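Local coordinates for putative peptide ABC-transport system periplasmic peptide-binding protein (Campylobacter jejuni, PDB 4OET) that probably captures peptides or similar small solutes in the periplasm and hands them to an ABC transporter for import, at residues A205-G210 and N223-D228; T6-V11 and I193-F198; K329-E334 and I358-K363; W336-D341 and D378-G383. All blocks are in the same frame, centred on the assembly; numbering follows the deposited sequence.

Interaction 1 of 4, residues A205-G210 and N223-D228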
# COMPACT_ATOMS: atom_id res chain seq x y z
N ALA A 205 -1.16 4.63 25.15
CA ALA A 205 -0.82 5.22 26.44
C ALA A 205 -0.37 6.67 26.28
O ALA A 205 -0.80 7.55 27.03
CB ALA A 205 0.25 4.40 27.13
N GLU A 206 0.50 6.91 25.30
CA GLU A 206 1.00 8.27 25.09
C GLU A 206 -0.13 9.20 24.70
O GLU A 206 -0.18 10.35 25.13
CB GLU A 206 2.09 8.27 24.02
CG GLU A 206 3.34 7.56 24.46
CD GLU A 206 4.48 8.51 24.73
OE1 GLU A 206 4.92 9.21 23.79
OE2 GLU A 206 4.93 8.58 25.90
N LEU A 207 -1.06 8.68 23.91
CA LEU A 207 -2.23 9.43 23.49
C LEU A 207 -3.13 9.75 24.67
O LEU A 207 -3.53 10.91 24.86
CB LEU A 207 -3.01 8.62 22.45
CG LEU A 207 -4.05 9.32 21.58
CD1 LEU A 207 -3.46 10.53 20.88
CD2 LEU A 207 -4.58 8.32 20.57
N LYS A 208 -3.43 8.73 25.46
CA LYS A 208 -4.26 8.89 26.65
C LYS A 208 -3.68 9.87 27.64
O LYS A 208 -4.41 10.57 28.34
CB LYS A 208 -4.44 7.54 27.35
CG LYS A 208 -5.84 6.96 27.25
CD LYS A 208 -6.85 7.89 27.91
CE LYS A 208 -8.23 7.25 27.96
NZ LYS A 208 -8.40 6.35 29.13
N ASN A 209 -2.36 9.95 27.67
CA ASN A 209 -1.68 10.76 28.67
C ASN A 209 -1.30 12.13 28.12
O ASN A 209 -0.60 12.91 28.77
CB ASN A 209 -0.47 10.00 29.19
CG ASN A 209 -0.86 8.75 29.99
OD1 ASN A 209 -1.77 8.79 30.82
ND2 ASN A 209 -0.20 7.62 29.71
N GLY A 210 -1.80 12.43 26.92
CA GLY A 210 -1.59 13.72 26.30
C GLY A 210 -0.17 13.98 25.86
O GLY A 210 0.23 15.13 25.70
N ASN A 223 -11.42 0.58 22.91
CA ASN A 223 -12.33 0.83 24.02
C ASN A 223 -11.70 1.76 25.06
O ASN A 223 -12.40 2.35 25.88
CB ASN A 223 -12.74 -0.48 24.68
CG ASN A 223 -13.73 -1.27 23.84
OD1 ASN A 223 -14.36 -0.73 22.92
ND2 ASN A 223 -13.88 -2.56 24.15
N ILE A 224 -10.38 1.90 25.00
CA ILE A 224 -9.68 2.86 25.85
C ILE A 224 -10.13 4.28 25.52
O ILE A 224 -10.28 5.10 26.42
CB ILE A 224 -8.14 2.74 25.65
CG1 ILE A 224 -7.63 1.39 26.17
CG2 ILE A 224 -7.41 3.89 26.31
CD1 ILE A 224 -6.23 1.03 25.69
N PHE A 225 -10.38 4.55 24.24
CA PHE A 225 -10.74 5.89 23.82
C PHE A 225 -12.22 6.04 23.50
O PHE A 225 -12.74 7.15 23.41
CB PHE A 225 -9.92 6.26 22.59
CG PHE A 225 -8.45 6.30 22.85
CD1 PHE A 225 -7.66 5.20 22.57
CD2 PHE A 225 -7.87 7.43 23.41
CE1 PHE A 225 -6.30 5.22 22.82
CE2 PHE A 225 -6.51 7.46 23.66
CZ PHE A 225 -5.72 6.35 23.37
N LYS A 226 -12.89 4.91 23.35
CA LYS A 226 -14.32 4.91 23.07
C LYS A 226 -14.99 5.45 24.32
O LYS A 226 -14.58 5.14 25.45
CB LYS A 226 -14.80 3.51 22.67
CG LYS A 226 -16.22 3.46 22.13
CD LYS A 226 -16.62 2.02 21.81
CE LYS A 226 -15.67 1.43 20.76
NZ LYS A 226 -16.10 0.10 20.25
N ASN A 227 -15.98 6.31 24.11
CA ASN A 227 -16.70 6.99 25.19
C ASN A 227 -15.78 7.90 26.02
O ASN A 227 -16.12 8.27 27.14
CB ASN A 227 -17.37 5.97 26.13
CG ASN A 227 -18.52 5.22 25.46
OD1 ASN A 227 -19.10 5.69 24.48
ND2 ASN A 227 -18.85 4.05 26.00
N ASP A 228 -14.62 8.25 25.47
CA ASP A 228 -13.79 9.29 26.07
C ASP A 228 -13.95 10.55 25.24
O ASP A 228 -13.44 10.62 24.11
CB ASP A 228 -12.32 8.86 26.17
CG ASP A 228 -11.50 9.79 27.07
OD1 ASP A 228 -11.86 10.98 27.23
OD2 ASP A 228 -10.49 9.33 27.64
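L207 and F225 form the apolar part of this contact. The leucine methyl CD2 lies 3.6 Å from CZ of F225, and L207 CB and CG reach the same end of the ring. CG of L207 stands opposite the backbone N across the CA-CB bond (chi1 -163°), which turns the branched end from the helix onto the phenyl group. A leucine and a phenylalanine suit this buried spot: V465 and F231 touch both of them, and F231 meets the F225 ring edge-to-face.

K208 belongs to both halves of the contact. Its aliphatic CG is 3.6 Å from I224 CG2 and 3.7 Å from F225 CE2, so its stem works as a hydrocarbon while its ammonium end stays in the exposed region. I224 CG2 also lies over one face of the neighbouring F225 ring, offset toward the rim.

The charged part is loose. K208 NZ and D228 OD2 form a long salt bridge of 3.9 Å; K208 CE comes closer to D228 OD2, at 3.1 Å, and also lies near I224 O, so the pair is weakly directed. OD1 of D228 accepts a hydrogen bond from the backbone N-H of N230.

The C-terminal end of helix 200-208, closed by a Schellman motif at G210, thus packs on the loop between strands 214-217 and 231-246, which bends through the type II turn F225-D228.

Interaction 2 of 4, residues T6-V11 and I193-F198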
# COMPACT_ATOMS: atom_id res chain seq x y z
N THR A 6 1.78 23.45 18.39
CA THR A 6 2.51 22.22 18.18
C THR A 6 1.57 21.05 17.95
O THR A 6 0.57 20.88 18.64
CB THR A 6 3.43 21.90 19.37
OG1 THR A 6 4.40 22.96 19.50
CG2 THR A 6 4.17 20.60 19.15
N LEU A 7 1.93 20.23 16.97
CA LEU A 7 1.17 19.06 16.59
C LEU A 7 2.07 17.85 16.75
O LEU A 7 3.13 17.78 16.13
CB LEU A 7 0.69 19.21 15.15
CG LEU A 7 -0.45 18.38 14.57
CD1 LEU A 7 -1.50 18.14 15.63
CD2 LEU A 7 -1.05 19.08 13.36
N ILE A 8 1.69 16.90 17.60
CA ILE A 8 2.51 15.70 17.76
C ILE A 8 1.75 14.44 17.33
O ILE A 8 0.70 14.10 17.88
CB ILE A 8 3.01 15.51 19.21
CG1 ILE A 8 3.80 16.73 19.69
CG2 ILE A 8 3.89 14.28 19.31
CD1 ILE A 8 4.09 16.71 21.17
N ILE A 9 2.31 13.77 16.32
CA ILE A 9 1.69 12.60 15.72
C ILE A 9 2.62 11.41 15.82
O ILE A 9 3.81 11.51 15.49
CB ILE A 9 1.35 12.84 14.24
CG1 ILE A 9 0.47 14.09 14.10
CG2 ILE A 9 0.66 11.61 13.64
CD1 ILE A 9 0.17 14.46 12.67
N ALA A 10 2.10 10.29 16.31
CA ALA A 10 2.88 9.06 16.39
C ALA A 10 2.74 8.25 15.11
O ALA A 10 1.64 8.13 14.57
CB ALA A 10 2.43 8.23 17.59
N VAL A 11 3.85 7.70 14.63
CA VAL A 11 3.80 6.73 13.54
C VAL A 11 4.53 5.46 13.96
O VAL A 11 5.41 5.50 14.83
CB VAL A 11 4.42 7.27 12.24
CG1 VAL A 11 3.70 8.54 11.78
CG2 VAL A 11 5.91 7.54 12.43
N ILE A 193 5.71 17.52 15.17
CA ILE A 193 6.61 16.45 15.59
C ILE A 193 6.04 15.10 15.18
O ILE A 193 4.89 14.79 15.49
CB ILE A 193 6.84 16.47 17.11
CG1 ILE A 193 7.71 17.66 17.51
CG2 ILE A 193 7.52 15.18 17.56
CD1 ILE A 193 7.29 18.33 18.80
N ILE A 194 6.84 14.31 14.46
CA ILE A 194 6.43 12.94 14.14
C ILE A 194 7.21 12.01 15.05
O ILE A 194 8.43 11.89 14.95
CB ILE A 194 6.68 12.58 12.67
CG1 ILE A 194 5.75 13.40 11.78
CG2 ILE A 194 6.45 11.10 12.44
CD1 ILE A 194 4.28 13.15 12.04
N LYS A 195 6.49 11.37 15.96
CA LYS A 195 7.09 10.53 16.97
C LYS A 195 7.06 9.07 16.53
O LYS A 195 6.03 8.56 16.10
CB LYS A 195 6.35 10.72 18.30
CG LYS A 195 7.12 10.37 19.54
CD LYS A 195 6.41 10.95 20.76
CE LYS A 195 7.15 10.65 22.06
NZ LYS A 195 6.48 11.33 23.21
N HIS A 196 8.20 8.39 16.63
CA HIS A 196 8.23 6.97 16.29
C HIS A 196 7.78 6.13 17.47
O HIS A 196 8.47 6.05 18.49
CB HIS A 196 9.63 6.52 15.86
CG HIS A 196 9.74 5.04 15.69
ND1 HIS A 196 10.73 4.29 16.30
CD2 HIS A 196 8.98 4.16 14.99
CE1 HIS A 196 10.57 3.02 15.98
NE2 HIS A 196 9.52 2.91 15.19
N ILE A 197 6.61 5.51 17.35
CA ILE A 197 6.14 4.60 18.39
C ILE A 197 5.65 3.33 17.73
O ILE A 197 4.57 3.31 17.13
CB ILE A 197 5.01 5.22 19.26
CG1 ILE A 197 5.46 6.55 19.87
CG2 ILE A 197 4.62 4.26 20.38
CD1 ILE A 197 4.45 7.15 20.85
N PHE A 198 6.43 2.26 17.84
CA PHE A 198 6.04 1.02 17.19
C PHE A 198 5.01 0.23 17.97
O PHE A 198 4.12 -0.39 17.38
CB PHE A 198 7.24 0.12 16.91
CG PHE A 198 6.90 -1.07 16.07
CD1 PHE A 198 6.73 -2.33 16.65
CD2 PHE A 198 6.69 -0.94 14.70
CE1 PHE A 198 6.39 -3.43 15.88
CE2 PHE A 198 6.35 -2.04 13.92
CZ PHE A 198 6.20 -3.29 14.51
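V11 and I194 meet in the tightly packed half of this parallel strand pair, with V11 CG2 3.6 Å from I194 CG2 and the two side chains crossing at about a right angle. I194 serves a second neighbour on the same face. Its chain is bent at chi2 (-61°), which brings CD1 back to 3.7 Å from I9 CB. Beta-branched residues suit such a place, because they prefer extended backbones and fill the buried face with short, stiff branches; F176 and W492 also pack there, on I194 and I9 respectively.

The backbone between them is equally close. I193 N donates to L7 O, I9 N to I193 O, K195 N to I9 O at 2.7 Å, V11 N to K195 O and I197 N to V11 O. All five are close to straight at the hydrogen; K195 N differs only in meeting the I9 carbonyl 22° from its plane.

The face carrying I8, I193 and K195 is looser and partly open to solvent. I8 and I193 lie side by side, with CG1 of I8 3.9 Å from CD1 of I193, and the same CD1 touches T6 CG2. K195 runs out extended and leads its ammonium away to a salt bridge with E206. Toward its end this side closes again: the small A10 lets I197 CD1 approach to 4.0 Å from A10 CB, under I202 and A203 of helix 200-208.

The pairing adds the N-terminal strand as the outermost strand of the mixed sheet 6-11, 191-196, 173-178, 163-169.

Interaction 3 of 4, residues K329-E334 and I358-K363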
# COMPACT_ATOMS: atom_id res chain seq x y z
N LYS A 329 -1.51 -40.17 0.30
CA LYS A 329 -0.93 -38.86 0.59
C LYS A 329 -1.94 -38.00 1.34
O LYS A 329 -3.03 -37.72 0.84
CB LYS A 329 -0.49 -38.14 -0.69
CG LYS A 329 0.49 -38.92 -1.58
CD LYS A 329 0.58 -38.32 -2.99
CE LYS A 329 -0.77 -38.33 -3.71
NZ LYS A 329 -0.72 -37.84 -5.12
N ILE A 330 -1.58 -37.58 2.55
CA ILE A 330 -2.42 -36.66 3.32
C ILE A 330 -2.32 -35.23 2.76
O ILE A 330 -1.23 -34.75 2.46
CB ILE A 330 -2.01 -36.67 4.81
CG1 ILE A 330 -2.63 -37.87 5.53
CG2 ILE A 330 -2.42 -35.38 5.52
CD1 ILE A 330 -1.83 -39.14 5.39
N LEU A 331 -3.47 -34.57 2.63
CA LEU A 331 -3.50 -33.19 2.13
C LEU A 331 -2.99 -32.27 3.23
O LEU A 331 -3.72 -31.90 4.15
CB LEU A 331 -4.92 -32.82 1.66
CG LEU A 331 -5.38 -31.40 1.27
CD1 LEU A 331 -4.30 -30.53 0.67
CD2 LEU A 331 -6.59 -31.48 0.35
N GLU A 332 -1.72 -31.90 3.12
CA GLU A 332 -1.01 -31.21 4.18
C GLU A 332 -0.04 -30.18 3.62
O GLU A 332 0.63 -30.44 2.61
CB GLU A 332 -0.27 -32.22 5.05
CG GLU A 332 0.61 -31.63 6.12
CD GLU A 332 1.31 -32.70 6.93
OE1 GLU A 332 2.00 -32.35 7.92
OE2 GLU A 332 1.17 -33.90 6.56
N PHE A 333 0.03 -29.02 4.26
CA PHE A 333 0.95 -27.97 3.83
C PHE A 333 1.23 -26.95 4.93
O PHE A 333 0.51 -26.88 5.93
CB PHE A 333 0.41 -27.28 2.58
CG PHE A 333 -0.96 -26.71 2.75
CD1 PHE A 333 -1.15 -25.42 3.23
CD2 PHE A 333 -2.08 -27.47 2.42
CE1 PHE A 333 -2.41 -24.90 3.38
CE2 PHE A 333 -3.35 -26.95 2.57
CZ PHE A 333 -3.52 -25.67 3.06
N GLU A 334 2.30 -26.17 4.75
CA GLU A 334 2.67 -25.16 5.73
C GLU A 334 2.04 -23.80 5.45
O GLU A 334 1.88 -23.40 4.30
CB GLU A 334 4.20 -25.02 5.79
CG GLU A 334 4.89 -26.26 6.36
CD GLU A 334 6.41 -26.16 6.34
OE1 GLU A 334 6.95 -25.26 5.65
OE2 GLU A 334 7.07 -26.98 7.02
N ILE A 358 -12.30 -29.21 8.16
CA ILE A 358 -12.67 -29.94 6.96
C ILE A 358 -11.64 -31.00 6.59
O ILE A 358 -11.59 -31.46 5.45
CB ILE A 358 -12.87 -28.99 5.76
CG1 ILE A 358 -11.57 -28.25 5.43
CG2 ILE A 358 -14.00 -28.02 6.04
CD1 ILE A 358 -11.36 -28.02 3.94
N GLY A 359 -10.81 -31.39 7.55
CA GLY A 359 -9.88 -32.48 7.34
C GLY A 359 -8.61 -32.14 6.58
O GLY A 359 -7.99 -33.02 5.98
N VAL A 360 -8.22 -30.87 6.58
CA VAL A 360 -6.96 -30.49 5.96
C VAL A 360 -5.94 -30.16 7.03
O VAL A 360 -6.18 -29.32 7.90
CB VAL A 360 -7.13 -29.28 5.01
CG1 VAL A 360 -5.78 -28.85 4.44
CG2 VAL A 360 -8.10 -29.61 3.88
N VAL A 361 -4.78 -30.80 6.94
CA VAL A 361 -3.75 -30.66 7.96
C VAL A 361 -2.82 -29.54 7.52
O VAL A 361 -2.44 -29.46 6.36
CB VAL A 361 -2.96 -31.98 8.18
CG1 VAL A 361 -1.80 -31.78 9.15
CG2 VAL A 361 -3.89 -33.09 8.67
N SER A 362 -2.48 -28.64 8.44
CA SER A 362 -1.63 -27.50 8.12
C SER A 362 -0.75 -27.19 9.30
O SER A 362 -1.13 -27.44 10.45
CB SER A 362 -2.46 -26.27 7.74
OG SER A 362 -3.35 -25.92 8.78
N LYS A 363 0.41 -26.63 9.03
CA LYS A 363 1.35 -26.34 10.09
C LYS A 363 1.66 -24.84 10.03
O LYS A 363 2.06 -24.33 8.99
CB LYS A 363 2.59 -27.24 9.92
CG LYS A 363 3.81 -26.98 10.80
CD LYS A 363 4.86 -28.08 10.51
CE LYS A 363 6.05 -28.07 11.48
NZ LYS A 363 7.25 -27.41 10.90
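V360 and F333 make the apolar centre: V360 CG1 lies 3.6 Å from CE2 of the phenyl ring, the two side chains slanting across each other. F333 pairs in register with S362, so its ring must reach diagonally to V360. Its chi1 of 56° sets CG between the backbone N and the carbonyl carbon and sends the ring that way, while S362 places its CB 3.5 Å from F333 O. L331 adds a second apolar neighbour, its CG 4.1 Å from V360 CG1.

Around this centre runs the parallel backbone ladder. V361 N donates to L331 O, F333 N to V361 O at 3.3 Å, and K363 N to F333 O. The last two come in tilted 22° and 23° from the carbonyl plane.

On the other face the contact grades from apolar to polar. V361 leans its CG2 toward I330 CG2 and presents CG1 to the extended stem of E332, 3.9 Å from E332 CG; a glutamate here can give its methylenes to valine and keep its carboxylate in the exposed region. At the edge E334 and K363 lie side by side, with a long salt bridge of 3.9 Å between E334 OE2 and K363 NZ. The other oxygen of E334 accepts the indole N-H of W336.

Strand 329-338, helix 342-357 and strand 361-367 form a beta-alpha-beta unit, and a Schellman motif at G359 ends that helix just before V360. F355 of the helix covers V360 and S362, L262 of helix 256-264 packs on F333 and V360, and L311 of helix 304-313 touches L331 and V360.

Interaction 4 of 4, residues W336-D341 and D378-G383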
# COMPACT_ATOMS: atom_id res chain seq x y z
N TRP A 336 2.88 -19.99 6.36
CA TRP A 336 3.92 -19.13 6.92
C TRP A 336 3.45 -17.71 7.15
O TRP A 336 2.69 -17.14 6.35
CB TRP A 336 5.15 -19.12 6.02
CG TRP A 336 5.95 -20.38 6.03
CD1 TRP A 336 5.53 -21.61 5.64
CD2 TRP A 336 7.31 -20.53 6.44
NE1 TRP A 336 6.54 -22.52 5.78
CE2 TRP A 336 7.65 -21.89 6.27
CE3 TRP A 336 8.28 -19.65 6.92
CZ2 TRP A 336 8.93 -22.39 6.57
CZ3 TRP A 336 9.54 -20.15 7.23
CH2 TRP A 336 9.85 -21.50 7.05
N ALA A 337 3.89 -17.14 8.27
CA ALA A 337 3.60 -15.77 8.61
C ALA A 337 4.83 -15.11 9.24
O ALA A 337 5.63 -15.76 9.91
CB ALA A 337 2.41 -15.70 9.56
N MET A 338 4.96 -13.80 9.02
CA MET A 338 5.99 -13.02 9.69
C MET A 338 5.69 -12.95 11.18
O MET A 338 4.58 -12.59 11.58
CB MET A 338 6.07 -11.60 9.10
CG MET A 338 6.27 -11.54 7.58
SD MET A 338 7.82 -12.30 7.02
CE MET A 338 8.17 -11.28 5.59
N SER A 339 6.66 -13.32 12.00
CA SER A 339 6.45 -13.41 13.45
C SER A 339 6.25 -12.04 14.09
O SER A 339 5.73 -11.94 15.20
CB SER A 339 7.64 -14.12 14.10
OG SER A 339 8.80 -13.30 14.08
N ASN A 340 6.68 -10.98 13.41
CA ASN A 340 6.51 -9.65 13.97
C ASN A 340 5.18 -9.02 13.56
O ASN A 340 4.90 -7.87 13.91
CB ASN A 340 7.67 -8.74 13.55
CG ASN A 340 7.95 -8.80 12.06
OD1 ASN A 340 8.22 -9.87 11.51
ND2 ASN A 340 7.87 -7.65 11.40
N ASP A 341 4.37 -9.77 12.83
CA ASP A 341 3.06 -9.27 12.41
C ASP A 341 1.97 -10.07 13.10
O ASP A 341 1.51 -11.10 12.58
CB ASP A 341 2.92 -9.34 10.89
CG ASP A 341 1.79 -8.47 10.37
OD1 ASP A 341 1.94 -7.92 9.26
OD2 ASP A 341 0.74 -8.37 11.04
N ASP A 378 4.99 -23.11 1.17
CA ASP A 378 3.74 -23.62 0.59
C ASP A 378 2.69 -22.53 0.50
O ASP A 378 2.00 -22.39 -0.51
CB ASP A 378 3.20 -24.79 1.42
CG ASP A 378 4.12 -25.99 1.40
OD1 ASP A 378 4.86 -26.16 0.40
OD2 ASP A 378 4.10 -26.76 2.39
N SER A 379 2.56 -21.75 1.56
CA SER A 379 1.59 -20.66 1.58
C SER A 379 2.08 -19.59 2.54
O SER A 379 2.88 -19.86 3.43
CB SER A 379 0.19 -21.17 1.98
OG SER A 379 0.18 -21.64 3.31
N PHE A 380 1.60 -18.37 2.34
CA PHE A 380 2.12 -17.23 3.08
C PHE A 380 1.05 -16.20 3.35
O PHE A 380 0.33 -15.78 2.44
CB PHE A 380 3.27 -16.59 2.30
CG PHE A 380 3.87 -15.40 2.98
CD1 PHE A 380 3.90 -14.17 2.33
CD2 PHE A 380 4.39 -15.49 4.26
CE1 PHE A 380 4.45 -13.05 2.94
CE2 PHE A 380 4.94 -14.38 4.89
CZ PHE A 380 4.97 -13.16 4.22
N LEU A 381 0.96 -15.78 4.61
CA LEU A 381 0.02 -14.75 4.99
C LEU A 381 0.56 -13.39 4.54
O LEU A 381 1.54 -12.88 5.09
CB LEU A 381 -0.24 -14.79 6.49
CG LEU A 381 -1.71 -14.59 6.88
CD1 LEU A 381 -2.27 -13.30 6.30
CD2 LEU A 381 -2.53 -15.77 6.44
N ILE A 382 -0.07 -12.82 3.52
CA ILE A 382 0.52 -11.68 2.83
C ILE A 382 -0.42 -10.48 2.84
O ILE A 382 -1.64 -10.62 3.03
CB ILE A 382 0.92 -12.05 1.38
CG1 ILE A 382 2.00 -11.10 0.85
CG2 ILE A 382 -0.31 -12.12 0.48
CD1 ILE A 382 2.57 -11.49 -0.49
N GLY A 383 0.15 -9.29 2.67
CA GLY A 383 -0.62 -8.07 2.59
C GLY A 383 -0.39 -7.33 1.28
O GLY A 383 0.74 -7.21 0.82
O HOH W 1 2.89 -12.96 7.30
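W336 and F380 pair as parallel strand neighbours through two backbone bonds, W336 N to S379 O at 2.9 Å and L381 N to W336 O at 2.8 Å, while the strand directions diverge by 37°. Both bonds are nearly straight at the hydrogen; L381 N lies almost in line with the C=O of W336, whereas W336 N stands above the carbonyl plane of S379, 39° out of it.

W336 and F380 share most of the contact. W336 CB lies 3.5 Å from S379 O, and the indole, its N-H bonded to E334, meets the F372 ring at a slant. With CG of F380 anti to the backbone N (chi1 179°), its ring swings toward strand 336-338, and CD2 of F380 comes to 3.2 Å from W336 O. M338, flexible and unbranched, bends at chi2 and chi3 to lay CG, SD and CE along the CZ/CE2 end of that ring, on which Y374 stacks; M338 SD makes a Met-aromatic contact at the edge, 5.2 Å from the F380 centroid. A337 is small enough for its CB to pack on L381 CB at 4.2 Å. S379 sends its hydroxyl to E334 O.

Beyond A337 a water replaces direct pairing, accepting from M338 N and donating to L381 O at 2.6 Å. A type I turn then leads to D341, the N-cap of helix 342-357.

The water thus satisfies backbone atoms where the strands part. Glycerol, probably from the crystallisation liquor, lies near M338, and G383 O has a weak bond to glycerol, consistent with this end being accessible to small polar molecules.

Overall arrangement
Interactions 2 and 4 are the buried contacts, whereas interactions 1 and 3 reach the surface, and each of these two ends in a long lysine-carboxylate salt bridge. Three of the four are parallel strand pairs; interaction 1 instead packs a helix end on a loop and has no hydrogen bond across it. Interactions 3 and 4 use successive parts of strand 329-338, with strands 361-367 and 379-384 as its partners in one sheet. Interactions 1 and 2 involve consecutive elements, strand 191-196 and helix 200-208, and touch through a salt bridge. Interaction 2 has the longest unbroken ladder; interaction 4 replaces part of its ladder with water.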